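Local coordinates for protein transmembrane beta-barrels (Synthetic construct, PDB 6X9Z) that folds as a computationally designed eight-stranded transmembrane beta-barrel, with no natural function and probably made to insert into lipid membranes, at residues 7-13 against 25-29; 97-103 against 115-121. One frame throughout, in Å; residues are numbered along the deposited sequence.

Contact 1 (7-13 against 25-29)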
loop_
_atom_site.group_PDB
_atom_site.type_symbol
_atom_site.label_atom_id
_atom_site.label_comp_id
_atom_site.label_asym_id
_atom_site.label_seq_id
_atom_site.Cartn_x
_atom_site.Cartn_y
_atom_site.Cartn_z
ATOM N N THR A 7 2.992 -10.293 11.290
ATOM C CA THR A 7 3.767 -10.220 10.059
ATOM C C THR A 7 4.063 -8.765 9.729
ATOM O O THR A 7 3.151 -7.932 9.695
ATOM C CB THR A 7 3.014 -10.884 8.909
ATOM O OG1 THR A 7 2.876 -12.287 9.172
ATOM C CG2 THR A 7 3.764 -10.690 7.597
ATOM N N LEU A 8 5.334 -8.454 9.506
ATOM C CA LEU A 8 5.764 -7.125 9.100
ATOM C C LEU A 8 6.356 -7.209 7.703
ATOM O O LEU A 8 7.215 -8.058 7.436
ATOM C CB LEU A 8 6.791 -6.548 10.073
ATOM C CG LEU A 8 7.225 -5.105 9.794
ATOM C CD1 LEU A 8 6.064 -4.153 9.948
ATOM C CD2 LEU A 8 8.376 -4.713 10.715
ATOM N N MET A 9 5.889 -6.343 6.814
ATOM C CA MET A 9 6.385 -6.319 5.449
ATOM C C MET A 9 6.688 -4.884 5.056
ATOM O O MET A 9 5.845 -4.000 5.227
ATOM C CB MET A 9 5.382 -6.952 4.488
ATOM C CG MET A 9 5.322 -8.464 4.631
ATOM S SD MET A 9 4.321 -9.187 3.336
ATOM C CE MET A 9 2.730 -8.521 3.802
ATOM N N VAL A 10 7.895 -4.665 4.550
ATOM C CA VAL A 10 8.295 -3.383 3.993
ATOM C C VAL A 10 8.060 -3.435 2.493
ATOM O O VAL A 10 8.424 -4.415 1.833
ATOM C CB VAL A 10 9.769 -3.078 4.309
ATOM C CG1 VAL A 10 10.228 -1.842 3.555
ATOM C CG2 VAL A 10 9.959 -2.899 5.804
ATOM N N TYR A 11 7.441 -2.388 1.955
ATOM C CA TYR A 11 7.120 -2.329 0.543
ATOM C C TYR A 11 7.682 -1.052 -0.062
ATOM O O TYR A 11 7.910 -0.059 0.635
ATOM C CB TYR A 11 5.606 -2.402 0.308
ATOM C CG TYR A 11 4.821 -1.208 0.813
ATOM C CD1 TYR A 11 4.652 -0.079 0.019
ATOM C CD2 TYR A 11 4.229 -1.217 2.071
ATOM C CE1 TYR A 11 3.932 1.008 0.459
ATOM C CE2 TYR A 11 3.502 -0.128 2.523
ATOM C CZ TYR A 11 3.358 0.984 1.709
ATOM O OH TYR A 11 2.635 2.074 2.145
ATOM N N VAL A 12 7.910 -1.098 -1.369
ATOM C CA VAL A 12 8.244 0.085 -2.152
ATOM C C VAL A 12 7.462 0.003 -3.454
ATOM O O VAL A 12 7.498 -1.021 -4.143
ATOM C CB VAL A 12 9.758 0.202 -2.415
ATOM C CG1 VAL A 12 10.480 0.629 -1.147
ATOM C CG2 VAL A 12 10.319 -1.115 -2.912
ATOM N N VAL A 13 6.724 1.063 -3.777
ATOM C CA VAL A 13 5.873 1.046 -4.958
ATOM C C VAL A 13 6.046 2.338 -5.738
ATOM O O VAL A 13 6.397 3.387 -5.193
ATOM C CB VAL A 13 4.380 0.837 -4.618
ATOM C CG1 VAL A 13 4.189 -0.432 -3.821
ATOM C CG2 VAL A 13 3.817 2.045 -3.876
ATOM N N VAL A 25 6.390 5.453 -3.233
ATOM C CA VAL A 25 5.972 5.306 -1.848
ATOM C C VAL A 25 6.752 4.158 -1.229
ATOM O O VAL A 25 6.784 3.048 -1.776
ATOM C CB VAL A 25 4.456 5.066 -1.731
ATOM C CG1 VAL A 25 4.051 4.888 -0.283
ATOM C CG2 VAL A 25 3.681 6.225 -2.358
ATOM N N GLY A 26 7.395 4.435 -0.098
ATOM C CA GLY A 26 8.024 3.401 0.702
ATOM C C GLY A 26 7.371 3.351 2.067
ATOM O O GLY A 26 7.077 4.399 2.654
ATOM N N GLY A 27 7.128 2.149 2.582
ATOM C CA GLY A 27 6.443 2.028 3.855
ATOM C C GLY A 27 6.369 0.623 4.421
ATOM O O GLY A 27 7.202 -0.229 4.092
ATOM N N ALA A 28 5.367 0.364 5.262
ATOM C CA ALA A 28 5.218 -0.949 5.868
ATOM C C ALA A 28 3.745 -1.265 6.070
ATOM O O ALA A 28 2.917 -0.370 6.256
ATOM C CB ALA A 28 5.962 -1.039 7.203
ATOM N N GLN A 29 3.435 -2.555 6.031
ATOM C CA GLN A 29 2.115 -3.075 6.356
ATOM C C GLN A 29 2.280 -4.105 7.461
ATOM O O GLN A 29 3.023 -5.079 7.301
ATOM C CB GLN A 29 1.443 -3.685 5.123
ATOM C CG GLN A 29 1.103 -2.655 4.046
ATOM C CD GLN A 29 0.473 -3.268 2.805
ATOM O OE1 GLN A 29 0.575 -4.473 2.573
ATOM N NE2 GLN A 29 -0.185 -2.436 2.002
#
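Residues 7-13 and 25-29 pair as antiparallel neighbours in the first beta hairpin of the barrel, joined by six backbone hydrogen bonds and, on the inner face, by one tyrosine laid across a glycine. Tyr11 packs flat over the backbone of the facing strand: CA of Gly27 sits 4.1 Å from the ring centroid, a CH-pi contact 22° off the ring normal. The ring lies there because CG stands between the backbone N and the carbonyl carbon (chi1 67°). Glycine suits the position opposite, since a beta-carbon on Gly27 would clash with Tyr11 OH. At the ring's edge Val25 CG1 meets CE1 of Tyr11 at 4.0 Å. Gln29 CG comes within 3.8 Å of Tyr11 CE2. The polar ends of Tyr11 and Gln29 continue to Asp39 on the next strand, hydrogen-bonded through Tyr11 OH and Gln29 NE2. With alanine at Tyr11 the Gly27 backbone would probably be left uncovered and Asp39 would lose one of its hydrogen-bond partners. On the outer face the short Ala28 touches Leu8, its CB 4.2 Å from Leu8 CD1, beside Val10 and Val12. The chemistry thus divides by face: aliphatic groups outward, consistent with a lipid-facing surface, and a mixed interior in which Tyr11 and Gln29 meet Asp39 among Val13, Val25 and Met9.

Contact 2 (97-103 against 115-121)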
loop_
_atom_site.group_PDB
_atom_site.type_symbol
_atom_site.label_atom_id
_atom_site.label_comp_id
_atom_site.label_asym_id
_atom_site.label_seq_id
_atom_site.Cartn_x
_atom_site.Cartn_y
_atom_site.Cartn_z
ATOM N N ASN A 97 10.499 -14.695 0.955
ATOM C CA ASN A 97 10.937 -13.382 1.381
ATOM C C ASN A 97 10.287 -12.243 0.613
ATOM O O ASN A 97 10.250 -11.117 1.122
ATOM C CB ASN A 97 12.461 -13.269 1.225
ATOM C CG ASN A 97 13.085 -12.459 2.319
ATOM O OD1 ASN A 97 12.386 -11.936 3.184
ATOM N ND2 ASN A 97 14.411 -12.364 2.310
ATOM N N LEU A 98 9.770 -12.505 -0.584
ATOM C CA LEU A 98 9.432 -11.455 -1.528
ATOM C C LEU A 98 8.053 -11.684 -2.128
ATOM O O LEU A 98 7.608 -12.822 -2.301
ATOM C CB LEU A 98 10.471 -11.385 -2.648
ATOM C CG LEU A 98 10.340 -10.273 -3.690
ATOM C CD1 LEU A 98 10.443 -8.906 -3.040
ATOM C CD2 LEU A 98 11.410 -10.455 -4.743
ATOM N N ALA A 99 7.396 -10.579 -2.467
ATOM C CA ALA A 99 6.096 -10.620 -3.112
ATOM C C ALA A 99 5.991 -9.434 -4.055
ATOM O O ALA A 99 6.522 -8.357 -3.776
ATOM C CB ALA A 99 4.957 -10.593 -2.088
ATOM N N LEU A 100 5.319 -9.649 -5.180
ATOM C CA LEU A 100 5.015 -8.572 -6.107
ATOM C C LEU A 100 3.704 -7.921 -5.705
ATOM O O LEU A 100 2.749 -8.600 -5.316
ATOM C CB LEU A 100 4.926 -9.090 -7.539
ATOM C CG LEU A 100 6.144 -9.911 -7.955
ATOM C CD1 LEU A 100 5.956 -10.434 -9.357
ATOM C CD2 LEU A 100 7.411 -9.079 -7.833
ATOM N N MET A 101 3.667 -6.598 -5.798
ATOM C CA MET A 101 2.559 -5.810 -5.287
ATOM C C MET A 101 1.972 -4.991 -6.422
ATOM O O MET A 101 2.705 -4.314 -7.148
ATOM C CB MET A 101 3.028 -4.904 -4.151
ATOM C CG MET A 101 1.954 -4.032 -3.542
ATOM S SD MET A 101 2.686 -3.054 -2.219
ATOM C CE MET A 101 1.266 -2.146 -1.628
ATOM N N VAL A 102 0.660 -5.074 -6.585
ATOM C CA VAL A 102 -0.076 -4.239 -7.522
ATOM C C VAL A 102 -1.293 -3.699 -6.792
ATOM O O VAL A 102 -1.924 -4.409 -5.999
ATOM C CB VAL A 102 -0.486 -5.005 -8.796
ATOM C CG1 VAL A 102 0.747 -5.537 -9.508
ATOM C CG2 VAL A 102 -1.444 -6.137 -8.465
ATOM N N GLU A 103 -1.606 -2.436 -7.041
ATOM C CA GLU A 103 -2.643 -1.764 -6.278
ATOM C C GLU A 103 -3.309 -0.716 -7.146
ATOM O O GLU A 103 -2.632 0.131 -7.733
ATOM C CB GLU A 103 -2.058 -1.114 -5.025
ATOM C CG GLU A 103 -3.029 -0.226 -4.290
ATOM C CD GLU A 103 -2.466 0.262 -2.984
ATOM O OE1 GLU A 103 -1.705 -0.501 -2.348
ATOM O OE2 GLU A 103 -2.778 1.407 -2.597
ATOM N N ALA A 115 -0.441 1.498 -8.955
ATOM C CA ALA A 115 0.885 1.395 -8.370
ATOM C C ALA A 115 1.359 -0.049 -8.419
ATOM O O ALA A 115 0.586 -0.978 -8.161
ATOM C CB ALA A 115 0.899 1.905 -6.925
ATOM N N ILE A 116 2.630 -0.227 -8.771
ATOM C CA ILE A 116 3.279 -1.529 -8.787
ATOM C C ILE A 116 4.545 -1.432 -7.952
ATOM O O ILE A 116 5.160 -0.367 -7.842
ATOM C CB ILE A 116 3.602 -2.004 -10.218
ATOM C CG1 ILE A 116 4.522 -0.997 -10.912
ATOM C CG2 ILE A 116 2.321 -2.212 -11.015
ATOM C CD1 ILE A 116 4.914 -1.392 -12.317
ATOM N N GLY A 117 4.928 -2.554 -7.357
ATOM C CA GLY A 117 6.090 -2.562 -6.493
ATOM C C GLY A 117 6.322 -3.945 -5.927
ATOM O O GLY A 117 5.757 -4.932 -6.398
ATOM N N ILE A 118 7.182 -4.001 -4.913
ATOM C CA ILE A 118 7.508 -5.249 -4.240
ATOM C C ILE A 118 7.203 -5.099 -2.758
ATOM O O ILE A 118 7.113 -3.993 -2.220
ATOM C CB ILE A 118 8.978 -5.664 -4.438
ATOM C CG1 ILE A 118 9.900 -4.618 -3.813
ATOM C CG2 ILE A 118 9.279 -5.902 -5.911
ATOM C CD1 ILE A 118 11.367 -4.861 -4.051
ATOM N N ALA A 119 7.054 -6.242 -2.096
ATOM C CA ALA A 119 6.777 -6.291 -0.668
ATOM C C ALA A 119 7.716 -7.305 -0.036
ATOM O O ALA A 119 7.642 -8.500 -0.347
ATOM C CB ALA A 119 5.314 -6.649 -0.398
ATOM N N TYR A 120 8.600 -6.825 0.832
ATOM C CA TYR A 120 9.617 -7.643 1.476
ATOM C C TYR A 120 9.167 -7.978 2.888
ATOM O O TYR A 120 8.784 -7.082 3.647
ATOM C CB TYR A 120 10.952 -6.900 1.505
ATOM C CG TYR A 120 12.137 -7.697 2.014
ATOM C CD1 TYR A 120 12.489 -7.681 3.359
ATOM C CD2 TYR A 120 12.925 -8.433 1.142
ATOM C CE1 TYR A 120 13.585 -8.394 3.823
ATOM C CE2 TYR A 120 14.021 -9.146 1.596
ATOM C CZ TYR A 120 14.345 -9.124 2.934
ATOM O OH TYR A 120 15.438 -9.841 3.366
ATOM N N LYS A 121 9.217 -9.261 3.237
ATOM C CA LYS A 121 8.724 -9.739 4.523
ATOM C C LYS A 121 9.881 -9.780 5.514
ATOM O O LYS A 121 10.806 -10.585 5.367
ATOM C CB LYS A 121 8.078 -11.113 4.369
ATOM C CG LYS A 121 7.436 -11.629 5.641
ATOM C CD LYS A 121 6.806 -13.001 5.444
ATOM C CE LYS A 121 6.194 -13.501 6.746
ATOM N NZ LYS A 121 5.401 -14.743 6.562
#
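Ala99 and Ala119 face each other across a hydrogen-bonded pair on the inner, buried side of this contact, their CB atoms 4.3 Å apart. Two such small side chains suit a barrel interior where Leu91 of the neighbouring strand also packs on Ala119. Further along, buried Met101 lies opposite Gly117, its CB 3.5 Å from Gly117 O. The methionine chain is fully extended, CG anti to the backbone N (chi1 180°), and carries its sulfur away from Gly117 to Val13; the side chain also touches Leu91. Glu103 likewise extends inward, away from the buried Ala115, and its OE1 is hydrogen-bonded to Tyr69 on strand 66-77, which gives an inward-pointing carboxylate a polar mate. Strands 98-106 and 112-121 form the last hairpin of the eight-stranded antiparallel barrel, and seven backbone hydrogen bonds hold the two segments, among them Met101 N to Gly117 O at 2.7 Å; the one from Ala99 N to Ala119 O is weak, bent to 127°. On the outer face Leu100, Ile116, Ile118 and Tyr120 are exposed on the surface, and this side is almost wholly aliphatic, as befits a surface probably meant for lipid. There a Leu98 methyl, CD1, meets the branched CB of Ile118 at 3.8 Å, while methyl meets methyl where Leu100 CD2 lies 4.2 Å from Ile118 CG2 and Val102 CG1 lies 4.0 Å from Ile116 CG2. In each pair the side chains cross at an angle. At the strand end, the Asn97 amide crosses the Tyr120 ring obliquely over one face, the planes 45° apart.

How the contacts relate
Contact 1 lies in the first hairpin of the barrel and contact 2 in the last, and they meet where the sheet closes: strands 8-17 and 112-121 are neighbours, and the centres of the two contacts lie about 8 Å apart. The seam is carried by probable backbone hydrogen bonds, with Tyr120 N 2.6 Å from Val10 O and Ile118 N 3.1 Å from Val12 O. Inside the barrel, Met101 of contact 2 reaches over to contact 1, its SD 3.4 Å from Val13 CG1, and also touches Tyr11 and Gln29. Outside, Val12 packs on Ile118, so the aliphatic surface runs on across the seam. Residues 7-13 therefore pair with both 25-29 and 115-121.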